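Local coordinates for ABC transporter, substrate binding protein (Agrobacterium tumefaciens, PDB 3C9H) that probably captures a solute in the periplasm for delivery to an ABC transporter, and binds a magnesium ion, at residues Gly84-Asp89 against Ala270-Glu275; Thr175-Arg180 against Val210-Thr215; Glu193-Ile198 against Lys255-Val260. All coordinates share one frame; numbering follows the deposited sequence.

Interaction 1 (Gly84-Asp89 against Ala270-Glu275); sequences GKKTAD and AAANPE
Asp89 takes the backbone N-H of Asn273 through OD1, at 2.7 Å from N to OD1, with the donor lying above the carboxylate plane rather than within it. Asn273 is the N-cap residue of helix 274-285, and its own side chain makes no capping bond, so in this lobe of the solute-binding protein fold the start of the helix is held through its cap residue by a carboxylate from the loop after helix 70-82. Asp89 CG turns back beside its backbone N (chi1 -56°), which lays the carboxylate alongside the Asn273 side chain with the two flat groups nearly perpendicular (86°). A water donates to Asp89 OD2 at 2.5 Å and accepts from Asn273 ND2 at 2.9 Å, tying the two together a second time; OD2 is also bonded by the backbone N of Val37 in strand 35-40. Two residues earlier in the loop a single beta bridge joins Thr87 to Ala271, with Thr87 N bonded to Ala270 O at 2.9 Å. Thr87 OG1 is hydrogen-bonded to Glu80 of helix 70-82. The buried Ala88 O has no conventional partner and meets the CA-H of Ala271, with O and CA 3.4 Å apart. Lys86 lays its aliphatic chain over the Ala270 carbonyl oxygen, with its CB against Ala272 CB. Deeper in, Ala270 CB sits 3.7 Å from Thr87 CG2.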
ATOM      1  N   GLY A  84      22.893  -9.177  14.055  1.00 29.90           N
ATOM      2  CA  GLY A  84      22.741 -10.083  15.184  1.00 30.20           C
ATOM      3  C   GLY A  84      21.826  -9.523  16.254  1.00 30.37           C
ATOM      4  O   GLY A  84      21.770 -10.044  17.378  1.00 30.81           O
ATOM      5  N   LYS A  85      21.110  -8.454  15.917  1.00 30.15           N
ATOM      6  CA  LYS A  85      20.188  -7.815  16.848  1.00 30.96           C
ATOM      7  C   LYS A  85      18.779  -8.359  16.677  1.00 29.76           C
ATOM      8  O   LYS A  85      18.460  -9.030  15.696  1.00 29.39           O
ATOM      9  CB  LYS A  85      20.150  -6.310  16.603  1.00 31.01           C
ATOM     10  CG  LYS A  85      21.437  -5.582  16.894  1.00 34.10           C
ATOM     11  CD  LYS A  85      21.280  -4.088  16.617  1.00 35.53           C
ATOM     12  CE  LYS A  85      21.322  -3.742  15.111  1.00 39.11           C
ATOM     13  NZ  LYS A  85      20.746  -2.395  14.774  1.00 39.70           N
ATOM     14  N   LYS A  86      17.914  -8.040  17.625  1.00 29.32           N
ATOM     15  CA  LYS A  86      16.510  -8.299  17.428  1.00 28.25           C
ATOM     16  C   LYS A  86      15.868  -7.212  16.539  1.00 26.91           C
ATOM     17  O   LYS A  86      16.430  -6.135  16.296  1.00 26.80           O
ATOM     18  CB  LYS A  86      15.805  -8.536  18.780  1.00 29.81           C
ATOM     19  CG  LYS A  86      16.293  -9.875  19.488  1.00 33.66           C
ATOM     20  CD  LYS A  86      15.890 -11.151  18.698  1.00 36.72           C
ATOM     21  CE  LYS A  86      16.738 -12.390  18.960  1.00 38.10           C
ATOM     22  NZ  LYS A  86      16.736 -13.306  17.747  1.00 39.85           N
ATOM     23  N   THR A  87      14.700  -7.528  16.009  1.00 25.18           N
ATOM     24  CA  THR A  87      14.004  -6.627  15.106  1.00 23.28           C
ATOM     25  C   THR A  87      12.518  -6.645  15.481  1.00 22.30           C
ATOM     26  O   THR A  87      12.149  -7.157  16.532  1.00 22.62           O
ATOM     27  CB  THR A  87      14.317  -6.993  13.604  1.00 22.68           C
ATOM     28  OG1 THR A  87      13.928  -5.929  12.729  1.00 22.17           O
ATOM     29  CG2 THR A  87      13.632  -8.289  13.139  1.00 21.68           C
ATOM     30  N   ALA A  88      11.675  -6.083  14.629  1.00 21.06           N
ATOM     31  CA  ALA A  88      10.227  -6.031  14.876  1.00 21.12           C
ATOM     32  C   ALA A  88       9.643  -7.432  15.055  1.00 20.74           C
ATOM     33  O   ALA A  88      10.183  -8.432  14.551  1.00 21.01           O
ATOM     34  CB  ALA A  88       9.520  -5.324  13.710  1.00 19.72           C
ATOM     35  N   ASP A  89       8.513  -7.489  15.747  1.00 20.55           N
ATOM     36  CA  ASP A  89       7.781  -8.722  15.927  1.00 20.16           C
ATOM     37  C   ASP A  89       6.793  -8.981  14.770  1.00 19.94           C
ATOM     38  O   ASP A  89       6.363 -10.128  14.562  1.00 19.04           O
ATOM     39  CB  ASP A  89       7.036  -8.654  17.252  1.00 21.29           C
ATOM     40  CG  ASP A  89       7.973  -8.384  18.432  1.00 22.75           C
ATOM     41  OD1 ASP A  89       9.058  -8.977  18.439  1.00 25.51           O
ATOM     42  OD2 ASP A  89       7.653  -7.576  19.326  1.00 25.62           O
ATOM     43  N   ALA A 270      14.076 -12.602  13.340  1.00 22.43           N
ATOM     44  CA  ALA A 270      14.788 -12.016  14.496  1.00 23.31           C
ATOM     45  C   ALA A 270      13.883 -11.238  15.455  1.00 23.65           C
ATOM     46  O   ALA A 270      14.352 -10.436  16.273  1.00 23.87           O
ATOM     47  CB  ALA A 270      15.890 -11.128  14.016  1.00 23.65           C
ATOM     48  N   ALA A 271      12.586 -11.478  15.364  1.00 23.51           N
ATOM     49  CA  ALA A 271      11.624 -10.927  16.306  1.00 23.76           C
ATOM     50  C   ALA A 271      12.070 -11.209  17.731  1.00 24.39           C
ATOM     51  O   ALA A 271      12.502 -12.323  18.031  1.00 22.58           O
ATOM     52  CB  ALA A 271      10.252 -11.541  16.067  1.00 22.32           C
ATOM     53  N   ALA A 272      11.958 -10.199  18.599  1.00 25.15           N
ATOM     54  CA  ALA A 272      12.218 -10.401  20.010  1.00 26.23           C
ATOM     55  C   ALA A 272      11.062 -11.176  20.630  1.00 26.93           C
ATOM     56  O   ALA A 272      11.249 -11.977  21.538  1.00 27.54           O
ATOM     57  CB  ALA A 272      12.422  -9.063  20.701  1.00 26.89           C
ATOM     58  N   ASN A 273       9.855 -10.932  20.128  1.00 26.68           N
ATOM     59  CA  ASN A 273       8.662 -11.582  20.633  1.00 26.65           C
ATOM     60  C   ASN A 273       7.806 -12.129  19.494  1.00 25.92           C
ATOM     61  O   ASN A 273       6.741 -11.606  19.214  1.00 23.45           O
ATOM     62  CB  ASN A 273       7.883 -10.588  21.500  1.00 27.59           C
ATOM     63  CG  ASN A 273       8.454 -10.485  22.905  1.00 30.22           C
ATOM     64  OD1 ASN A 273       8.167 -11.340  23.755  1.00 38.78           O
ATOM     65  ND2 ASN A 273       9.263  -9.464  23.155  1.00 30.96           N
ATOM     66  N   PRO A 274       8.270 -13.210  18.851  1.00 25.66           N
ATOM     67  CA  PRO A 274       7.549 -13.732  17.703  1.00 25.56           C
ATOM     68  C   PRO A 274       6.136 -14.177  18.055  1.00 25.15           C
ATOM     69  O   PRO A 274       5.238 -14.107  17.220  1.00 23.67           O
ATOM     70  CB  PRO A 274       8.420 -14.910  17.233  1.00 26.32           C
ATOM     71  CG  PRO A 274       9.275 -15.280  18.389  1.00 26.05           C
ATOM     72  CD  PRO A 274       9.482 -14.000  19.161  1.00 26.51           C
ATOM     73  N   GLU A 275       5.934 -14.589  19.296  1.00 25.08           N
ATOM     74  CA  GLU A 275       4.631 -15.035  19.741  1.00 25.59           C
ATOM     75  C   GLU A 275       3.630 -13.885  19.709  1.00 24.89           C
ATOM     76  O   GLU A 275       2.500 -14.074  19.278  1.00 24.59           O
ATOM     77  CB  GLU A 275       4.697 -15.655  21.130  1.00 26.22           C
ATOM     78  CG  GLU A 275       5.574 -16.908  21.218  1.00 28.68           C
ATOM     79  CD  GLU A 275       7.028 -16.610  21.555  1.00 30.15           C
ATOM     80  OE1 GLU A 275       7.453 -15.427  21.516  1.00 31.55           O
ATOM     81  OE2 GLU A 275       7.759 -17.577  21.854  1.00 31.70           O
TER
HETATM   82  O   HOH W   1       8.965  -7.138  21.417  1.00 32.88           O

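Interaction 2 (Thr175-Arg180 against Val210-Thr215); sequences TYDIER and VKVYST
Thr175-Asp177 and Lys211-Tyr213 run parallel, joined by a ladder of backbone bonds: Thr175 N to Lys211 O at 3.2 Å, Tyr213 N to Thr175 O at 3.0 Å and Asp177 N to Tyr213 O at 2.7 Å. The first two donors arrive almost in line with the carbonyl, whereas Asp177 N approaches Tyr213 O from above the carbonyl plane, where the chain is leaving the strand. On one face Thr175 and Val212 lie side by side, the CG2 of Thr175 meeting Val212 CG1 at 3.9 Å and reaching Val210 CG2 as well, while Thr175 OG1 bonds to Tyr232 O. Asp177 sets CB against Val212 CG2, and with CG anti to the backbone N (chi1 -177°) its carboxylate passes the same methyl. Its OD1 accepts from Glu179 N at 3.0 Å, an Asx turn within the type I turn Asp177-Arg180 that follows the strand, and its OD2 is linked to Val212 O by a water donating to both. Tyr176 brings the edge of its ring up to Ser214 O, 3.6 Å from CE2, and its OH is hydrogen-bonded to Ser216 OG and to a citrate probably taken up from the crystallisation liquor. Thr215 OG1 caps helix 216-224 at Ala218 N, and Tyr213 packs on that helix. Strand 173-176 pairs in parallel with both 211-213 and 230-235, with Trp348 of helix 338-353 against Asp177 and Ile178.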
ATOM      1  N   THR A 175       2.455  12.310  -8.373  1.00 22.45           N
ATOM      2  CA  THR A 175       2.474  10.859  -8.279  1.00 22.21           C
ATOM      3  C   THR A 175       3.567  10.412  -7.292  1.00 22.16           C
ATOM      4  O   THR A 175       4.297  11.239  -6.710  1.00 21.37           O
ATOM      5  CB  THR A 175       2.679  10.209  -9.664  1.00 22.80           C
ATOM      6  OG1 THR A 175       2.371   8.814  -9.588  1.00 23.20           O
ATOM      7  CG2 THR A 175       4.120  10.405 -10.179  1.00 22.77           C
ATOM      8  N   TYR A 176       3.634   9.103  -7.053  1.00 21.31           N
ATOM      9  CA  TYR A 176       4.661   8.542  -6.184  1.00 21.27           C
ATOM     10  C   TYR A 176       6.036   8.705  -6.821  1.00 21.36           C
ATOM     11  O   TYR A 176       6.205   8.481  -8.010  1.00 19.89           O
ATOM     12  CB  TYR A 176       4.445   7.049  -5.955  1.00 21.16           C
ATOM     13  CG  TYR A 176       3.541   6.696  -4.807  1.00 20.98           C
ATOM     14  CD1 TYR A 176       2.322   6.054  -5.023  1.00 22.20           C
ATOM     15  CD2 TYR A 176       3.911   6.976  -3.503  1.00 21.49           C
ATOM     16  CE1 TYR A 176       1.502   5.690  -3.940  1.00 22.30           C
ATOM     17  CE2 TYR A 176       3.103   6.610  -2.440  1.00 20.36           C
ATOM     18  CZ  TYR A 176       1.919   5.965  -2.664  1.00 20.49           C
ATOM     19  OH  TYR A 176       1.147   5.611  -1.589  1.00 20.57           O
ATOM     20  N   ASP A 177       6.985   9.100  -5.999  1.00 21.81           N
ATOM     21  CA  ASP A 177       8.385   8.960  -6.301  1.00 22.65           C
ATOM     22  C   ASP A 177       8.746   7.496  -6.096  1.00 22.67           C
ATOM     23  O   ASP A 177       8.895   7.034  -4.967  1.00 21.93           O
ATOM     24  CB  ASP A 177       9.187   9.829  -5.356  1.00 22.75           C
ATOM     25  CG  ASP A 177      10.674   9.801  -5.652  1.00 23.44           C
ATOM     26  OD1 ASP A 177      11.152   8.927  -6.413  1.00 28.21           O
ATOM     27  OD2 ASP A 177      11.359  10.685  -5.123  1.00 28.24           O
ATOM     28  N   ILE A 178       8.875   6.784  -7.195  1.00 23.04           N
ATOM     29  CA  ILE A 178       9.109   5.355  -7.140  1.00 24.08           C
ATOM     30  C   ILE A 178      10.483   5.002  -6.578  1.00 25.34           C
ATOM     31  O   ILE A 178      10.702   3.867  -6.159  1.00 26.12           O
ATOM     32  CB  ILE A 178       8.833   4.640  -8.464  1.00 23.39           C
ATOM     33  CG1 ILE A 178       9.949   4.862  -9.503  1.00 23.69           C
ATOM     34  CG2 ILE A 178       7.475   5.043  -9.013  1.00 23.20           C
ATOM     35  CD1 ILE A 178       9.858   3.931 -10.690  1.00 23.17           C
ATOM     36  N   GLU A 179      11.387   5.970  -6.544  1.00 26.38           N
ATOM     37  CA  GLU A 179      12.687   5.767  -5.923  1.00 28.23           C
ATOM     38  C   GLU A 179      12.593   5.755  -4.416  1.00 28.11           C
ATOM     39  O   GLU A 179      13.401   5.116  -3.755  1.00 28.86           O
ATOM     40  CB  GLU A 179      13.687   6.858  -6.346  1.00 28.51           C
ATOM     41  CG  GLU A 179      14.233   6.658  -7.738  1.00 31.07           C
ATOM     42  CD  GLU A 179      15.437   7.550  -8.022  1.00 32.67           C
ATOM     43  OE1 GLU A 179      15.463   8.693  -7.517  1.00 39.29           O
ATOM     44  OE2 GLU A 179      16.352   7.111  -8.761  1.00 41.64           O
ATOM     45  N   ARG A 180      11.617   6.454  -3.867  1.00 27.87           N
ATOM     46  CA  ARG A 180      11.503   6.601  -2.435  1.00 28.90           C
ATOM     47  C   ARG A 180      10.238   5.959  -1.875  1.00 27.16           C
ATOM     48  O   ARG A 180      10.157   5.709  -0.682  1.00 25.36           O
ATOM     49  CB  ARG A 180      11.503   8.069  -2.086  1.00 28.30           C
ATOM     50  CG  ARG A 180      12.746   8.800  -2.524  1.00 32.80           C
ATOM     51  CD  ARG A 180      13.016   9.977  -1.616  1.00 36.18           C
ATOM     52  NE  ARG A 180      13.415   9.401  -0.328  1.00 44.00           N
ATOM     53  CZ  ARG A 180      12.682   9.361   0.792  1.00 44.07           C
ATOM     54  NH1 ARG A 180      11.471   9.933   0.873  1.00 47.38           N
ATOM     55  NH2 ARG A 180      13.187   8.752   1.846  1.00 42.51           N
ATOM     56  N   VAL A 210       5.340  17.122 -13.421  1.00 27.58           N
ATOM     57  CA  VAL A 210       4.837  16.315 -12.291  1.00 27.25           C
ATOM     58  C   VAL A 210       5.750  16.413 -11.075  1.00 26.64           C
ATOM     59  O   VAL A 210       6.968  16.373 -11.209  1.00 25.95           O
ATOM     60  CB  VAL A 210       4.634  14.819 -12.682  1.00 27.53           C
ATOM     61  CG1 VAL A 210       5.982  14.144 -13.058  1.00 28.60           C
ATOM     62  CG2 VAL A 210       3.933  14.054 -11.577  1.00 26.67           C
ATOM     63  N   LYS A 211       5.142  16.572  -9.900  1.00 26.04           N
ATOM     64  CA  LYS A 211       5.837  16.555  -8.628  1.00 26.15           C
ATOM     65  C   LYS A 211       5.683  15.183  -8.001  1.00 25.40           C
ATOM     66  O   LYS A 211       4.594  14.609  -8.021  1.00 24.83           O
ATOM     67  CB  LYS A 211       5.250  17.599  -7.702  1.00 27.13           C
ATOM     68  CG  LYS A 211       5.269  19.013  -8.344  1.00 28.21           C
ATOM     69  CD  LYS A 211       5.429  20.081  -7.301  1.00 29.85           C
ATOM     70  CE  LYS A 211       5.734  21.433  -7.960  1.00 33.54           C
ATOM     71  NZ  LYS A 211       6.673  21.251  -9.120  1.00 35.94           N
ATOM     72  N   VAL A 212       6.761  14.664  -7.433  1.00 24.36           N
ATOM     73  CA  VAL A 212       6.757  13.285  -6.916  1.00 23.71           C
ATOM     74  C   VAL A 212       6.988  13.259  -5.410  1.00 23.57           C
ATOM     75  O   VAL A 212       7.814  14.019  -4.863  1.00 23.63           O
ATOM     76  CB  VAL A 212       7.750  12.389  -7.673  1.00 23.22           C
ATOM     77  CG1 VAL A 212       7.388  12.287  -9.164  1.00 23.39           C
ATOM     78  CG2 VAL A 212       9.141  12.881  -7.504  1.00 24.53           C
ATOM     79  N   TYR A 213       6.246  12.398  -4.720  1.00 23.30           N
ATOM     80  CA  TYR A 213       6.279  12.335  -3.272  1.00 23.41           C
ATOM     81  C   TYR A 213       6.401  10.870  -2.827  1.00 23.13           C
ATOM     82  O   TYR A 213       6.038   9.945  -3.574  1.00 22.74           O
ATOM     83  CB  TYR A 213       4.989  12.931  -2.662  1.00 24.46           C
ATOM     84  CG  TYR A 213       4.860  14.415  -2.901  1.00 25.97           C
ATOM     85  CD1 TYR A 213       5.294  15.332  -1.930  1.00 26.61           C
ATOM     86  CD2 TYR A 213       4.384  14.905  -4.102  1.00 25.02           C
ATOM     87  CE1 TYR A 213       5.213  16.694  -2.147  1.00 27.40           C
ATOM     88  CE2 TYR A 213       4.320  16.290  -4.339  1.00 26.26           C
ATOM     89  CZ  TYR A 213       4.743  17.164  -3.359  1.00 26.08           C
ATOM     90  OH  TYR A 213       4.681  18.525  -3.555  1.00 29.02           O
ATOM     91  N   SER A 214       6.841  10.691  -1.594  1.00 21.82           N
ATOM     92  CA  SER A 214       7.016   9.378  -1.014  1.00 22.41           C
ATOM     93  C   SER A 214       5.718   8.819  -0.416  1.00 22.00           C
ATOM     94  O   SER A 214       5.648   7.638  -0.134  1.00 20.54           O
ATOM     95  CB  SER A 214       8.128   9.420   0.037  1.00 22.91           C
ATOM     96  OG  SER A 214       7.735  10.167   1.202  1.00 25.98           O
ATOM     97  N   THR A 215       4.686   9.660  -0.216  1.00 21.71           N
ATOM     98  CA  THR A 215       3.472   9.201   0.438  1.00 21.44           C
ATOM     99  C   THR A 215       2.191   9.653  -0.286  1.00 21.60           C
ATOM    100  O   THR A 215       2.148  10.714  -0.895  1.00 22.09           O
ATOM    101  CB  THR A 215       3.468   9.667   1.898  1.00 20.93           C
ATOM    102  OG1 THR A 215       3.310  11.094   1.946  1.00 20.74           O
ATOM    103  CG2 THR A 215       4.809   9.220   2.635  1.00 21.05           C
TER
HETATM  104  O   HOH W   2      10.353  12.597  -3.547  1.00 43.42           O

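Interaction 3 (Glu193-Ile198 against Lys255-Val260); sequences EQFGDI and KDYTVV
The Tyr257 ring carries almost the whole of this contact, with Gln194 seated squarely over one face: Gln194 CB stands 3.8 Å from the ring centroid and only 7° off the ring normal, a CH-pi contact made by the aliphatic root of a polar side chain. In the solute-binding protein fold this fastens the end of helix 183-194, and the type I turn Phe195-Ile198 that follows it, to the loop leading into strand 258-268. With CG turned beside the backbone N (chi1 -44°), Gln194 CG also lies over this face, 3.7 Å from Tyr257 CE1; the bend at chi2 then directs the amide, and NE2 makes a weak hydrogen bond to Arg190 O. No hydrogen bond crosses between the two segments. Tyr257 CG lies between its backbone N and carbonyl carbon (chi1 66°), which carries the ring across toward the helix end, where the OH bonds to Asp191 OD1. Phe195 and Tyr257 meet obliquely, neither stacked nor edge-to-face, with ring centroids 5.3 Å apart; one carbon pair is modelled implausibly close, so the fine fit of the two rings is doubtful. Arg155 adds a cation-pi contact to Tyr257, bonds to Tyr257 O and forms a salt bridge with Asp256 OD1, and would probably offset the charge of that aspartate. Asp256 OD1 also accepts a weak bond from Tyr257 N at 3.0 Å. At the far end of the ring, Ile198 CD1 lies 4.2 Å from Tyr257 OH.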
ATOM      1  N   GLU A 193       3.691  -3.971 -16.843  1.00 39.23           N
ATOM      2  CA  GLU A 193       3.194  -5.305 -17.264  1.00 41.49           C
ATOM      3  C   GLU A 193       1.799  -5.291 -17.931  1.00 42.46           C
ATOM      4  O   GLU A 193       1.501  -6.168 -18.739  1.00 42.69           O
ATOM      5  CB  GLU A 193       3.221  -6.306 -16.083  1.00 41.26           C
ATOM      6  CG  GLU A 193       4.570  -7.023 -15.932  1.00 43.74           C
ATOM      7  CD  GLU A 193       4.852  -7.592 -14.517  1.00 45.10           C
ATOM      8  OE1 GLU A 193       3.887  -7.806 -13.740  1.00 48.19           O
ATOM      9  OE2 GLU A 193       6.060  -7.829 -14.194  1.00 49.91           O
ATOM     10  N   GLN A 194       0.940  -4.325 -17.596  1.00 43.65           N
ATOM     11  CA  GLN A 194      -0.363  -4.190 -18.283  1.00 44.55           C
ATOM     12  C   GLN A 194      -0.194  -3.415 -19.555  1.00 46.03           C
ATOM     13  O   GLN A 194      -0.507  -3.877 -20.640  1.00 46.54           O
ATOM     14  CB  GLN A 194      -1.393  -3.397 -17.465  1.00 44.89           C
ATOM     15  CG  GLN A 194      -1.469  -3.734 -16.040  1.00 45.24           C
ATOM     16  CD  GLN A 194      -1.576  -5.196 -15.832  1.00 47.01           C
ATOM     17  OE1 GLN A 194      -2.380  -5.868 -16.486  1.00 46.19           O
ATOM     18  NE2 GLN A 194      -0.761  -5.722 -14.922  1.00 48.06           N
ATOM     19  N   PHE A 195       0.330  -2.213 -19.368  1.00 47.64           N
ATOM     20  CA  PHE A 195       0.230  -1.109 -20.293  1.00 48.39           C
ATOM     21  C   PHE A 195       1.584  -1.007 -20.964  1.00 48.56           C
ATOM     22  O   PHE A 195       2.562  -0.568 -20.346  1.00 48.08           O
ATOM     23  CB  PHE A 195      -0.077   0.166 -19.485  1.00 49.41           C
ATOM     24  CG  PHE A 195      -1.014   1.128 -20.152  1.00 49.95           C
ATOM     25  CD1 PHE A 195      -0.628   2.449 -20.367  1.00 50.64           C
ATOM     26  CD2 PHE A 195      -2.304   0.736 -20.521  1.00 51.43           C
ATOM     27  CE1 PHE A 195      -1.489   3.355 -20.956  1.00 50.50           C
ATOM     28  CE2 PHE A 195      -3.187   1.641 -21.104  1.00 50.79           C
ATOM     29  CZ  PHE A 195      -2.772   2.954 -21.330  1.00 51.23           C
ATOM     30  N   GLY A 196       1.643  -1.437 -22.226  1.00 48.66           N
ATOM     31  CA  GLY A 196       2.887  -1.402 -22.985  1.00 48.02           C
ATOM     32  C   GLY A 196       3.400   0.020 -23.064  1.00 47.81           C
ATOM     33  O   GLY A 196       4.574   0.290 -22.760  1.00 48.25           O
ATOM     34  N   ASP A 197       2.497   0.934 -23.434  1.00 46.97           N
ATOM     35  CA  ASP A 197       2.819   2.355 -23.568  1.00 45.41           C
ATOM     36  C   ASP A 197       2.588   3.166 -22.274  1.00 43.91           C
ATOM     37  O   ASP A 197       2.081   4.300 -22.315  1.00 42.72           O
ATOM     38  CB  ASP A 197       2.014   2.955 -24.731  1.00 46.22           C
ATOM     39  CG  ASP A 197       2.609   4.251 -25.249  1.00 48.03           C
ATOM     40  OD1 ASP A 197       3.841   4.423 -25.134  1.00 52.74           O
ATOM     41  OD2 ASP A 197       1.850   5.102 -25.768  1.00 52.86           O
ATOM     42  N   ILE A 198       2.979   2.604 -21.128  1.00 41.56           N
ATOM     43  CA  ILE A 198       2.990   3.381 -19.889  1.00 40.32           C
ATOM     44  C   ILE A 198       3.970   4.540 -19.993  1.00 39.16           C
ATOM     45  O   ILE A 198       3.807   5.566 -19.329  1.00 37.73           O
ATOM     46  CB  ILE A 198       3.348   2.511 -18.625  1.00 39.95           C
ATOM     47  CG1 ILE A 198       3.143   3.313 -17.332  1.00 38.54           C
ATOM     48  CG2 ILE A 198       4.777   2.012 -18.681  1.00 39.15           C
ATOM     49  CD1 ILE A 198       1.756   3.909 -17.169  1.00 37.65           C
ATOM     50  N   LYS A 255     -10.652   3.126 -15.623  1.00 30.81           N
ATOM     51  CA  LYS A 255     -11.529   2.211 -16.346  1.00 31.45           C
ATOM     52  C   LYS A 255     -10.808   1.327 -17.345  1.00 30.94           C
ATOM     53  O   LYS A 255     -11.316   0.256 -17.668  1.00 32.20           O
ATOM     54  CB  LYS A 255     -12.635   2.991 -17.053  1.00 32.25           C
ATOM     55  CG  LYS A 255     -13.608   3.671 -16.107  1.00 32.82           C
ATOM     56  CD  LYS A 255     -14.517   4.555 -16.907  1.00 33.92           C
ATOM     57  CE  LYS A 255     -15.544   5.296 -16.063  1.00 35.38           C
ATOM     58  NZ  LYS A 255     -16.306   6.230 -16.967  1.00 37.51           N
ATOM     59  N   ASP A 256      -9.657   1.778 -17.851  1.00 30.27           N
ATOM     60  CA  ASP A 256      -8.784   0.932 -18.689  1.00 29.41           C
ATOM     61  C   ASP A 256      -8.205  -0.265 -17.887  1.00 28.97           C
ATOM     62  O   ASP A 256      -8.329  -1.414 -18.289  1.00 29.23           O
ATOM     63  CB  ASP A 256      -7.687   1.752 -19.399  1.00 29.69           C
ATOM     64  CG  ASP A 256      -6.921   2.710 -18.466  1.00 30.89           C
ATOM     65  OD1 ASP A 256      -7.314   2.918 -17.299  1.00 31.74           O
ATOM     66  OD2 ASP A 256      -5.921   3.293 -18.930  1.00 32.94           O
ATOM     67  N   TYR A 257      -7.601  -0.003 -16.739  1.00 27.33           N
ATOM     68  CA  TYR A 257      -7.286  -1.075 -15.800  1.00 26.81           C
ATOM     69  C   TYR A 257      -6.974  -0.454 -14.443  1.00 26.05           C
ATOM     70  O   TYR A 257      -6.581   0.716 -14.360  1.00 24.30           O
ATOM     71  CB  TYR A 257      -6.100  -1.927 -16.277  1.00 26.93           C
ATOM     72  CG  TYR A 257      -4.794  -1.176 -16.325  1.00 27.16           C
ATOM     73  CD1 TYR A 257      -3.969  -1.087 -15.213  1.00 26.95           C
ATOM     74  CD2 TYR A 257      -4.380  -0.551 -17.496  1.00 27.03           C
ATOM     75  CE1 TYR A 257      -2.767  -0.370 -15.267  1.00 27.15           C
ATOM     76  CE2 TYR A 257      -3.204   0.134 -17.556  1.00 27.52           C
ATOM     77  CZ  TYR A 257      -2.391   0.223 -16.457  1.00 28.32           C
ATOM     78  OH  TYR A 257      -1.205   0.931 -16.577  1.00 28.60           O
ATOM     79  N   THR A 258      -7.141  -1.242 -13.389  1.00 24.98           N
ATOM     80  CA  THR A 258      -6.854  -0.760 -12.044  1.00 24.98           C
ATOM     81  C   THR A 258      -5.929  -1.766 -11.363  1.00 24.32           C
ATOM     82  O   THR A 258      -6.312  -2.914 -11.140  1.00 24.53           O
ATOM     83  CB  THR A 258      -8.141  -0.533 -11.165  1.00 25.01           C
ATOM     84  OG1 THR A 258      -8.956   0.517 -11.710  1.00 27.75           O
ATOM     85  CG2 THR A 258      -7.758  -0.109  -9.745  1.00 24.42           C
ATOM     86  N   VAL A 259      -4.706  -1.342 -11.070  1.00 23.16           N
ATOM     87  CA  VAL A 259      -3.784  -2.168 -10.320  1.00 22.68           C
ATOM     88  C   VAL A 259      -4.247  -2.268  -8.863  1.00 22.46           C
ATOM     89  O   VAL A 259      -4.710  -1.277  -8.275  1.00 21.24           O
ATOM     90  CB  VAL A 259      -2.351  -1.644 -10.402  1.00 22.63           C
ATOM     91  CG1 VAL A 259      -1.453  -2.472  -9.444  1.00 22.91           C
ATOM     92  CG2 VAL A 259      -1.831  -1.724 -11.871  1.00 21.38           C
ATOM     93  N   VAL A 260      -4.144  -3.475  -8.294  1.00 22.15           N
ATOM     94  CA  VAL A 260      -4.550  -3.724  -6.909  1.00 22.56           C
ATOM     95  C   VAL A 260      -3.382  -4.342  -6.134  1.00 23.30           C
ATOM     96  O   VAL A 260      -2.726  -5.322  -6.582  1.00 24.50           O
ATOM     97  CB  VAL A 260      -5.782  -4.625  -6.811  1.00 22.34           C
ATOM     98  CG1 VAL A 260      -6.176  -4.881  -5.332  1.00 23.64           C
ATOM     99  CG2 VAL A 260      -6.923  -4.003  -7.554  1.00 24.10           C
TER

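Interactions 2 and 3 are neighbours, with centres about 18 Å apart and nearest atoms about 9 Å apart; strand 173-176 leads on to helix 183-194, and their segments alternate along the chain. Interaction 1 encloses both in sequence but lies remote in space, about 31 Å from interaction 2 and 38 Å from interaction 3 between centres, and on the opposite side of the molecule's centre from interaction 3. Of the three, interaction 2 alone approaches the magnesium ion bound by Ser41 and Asp43: the Thr215 side chain is about 5 Å from the metal, and the Tyr176 side chain about 3 Å from the citrate, which probably came from crystallisation but may mark the solute pocket.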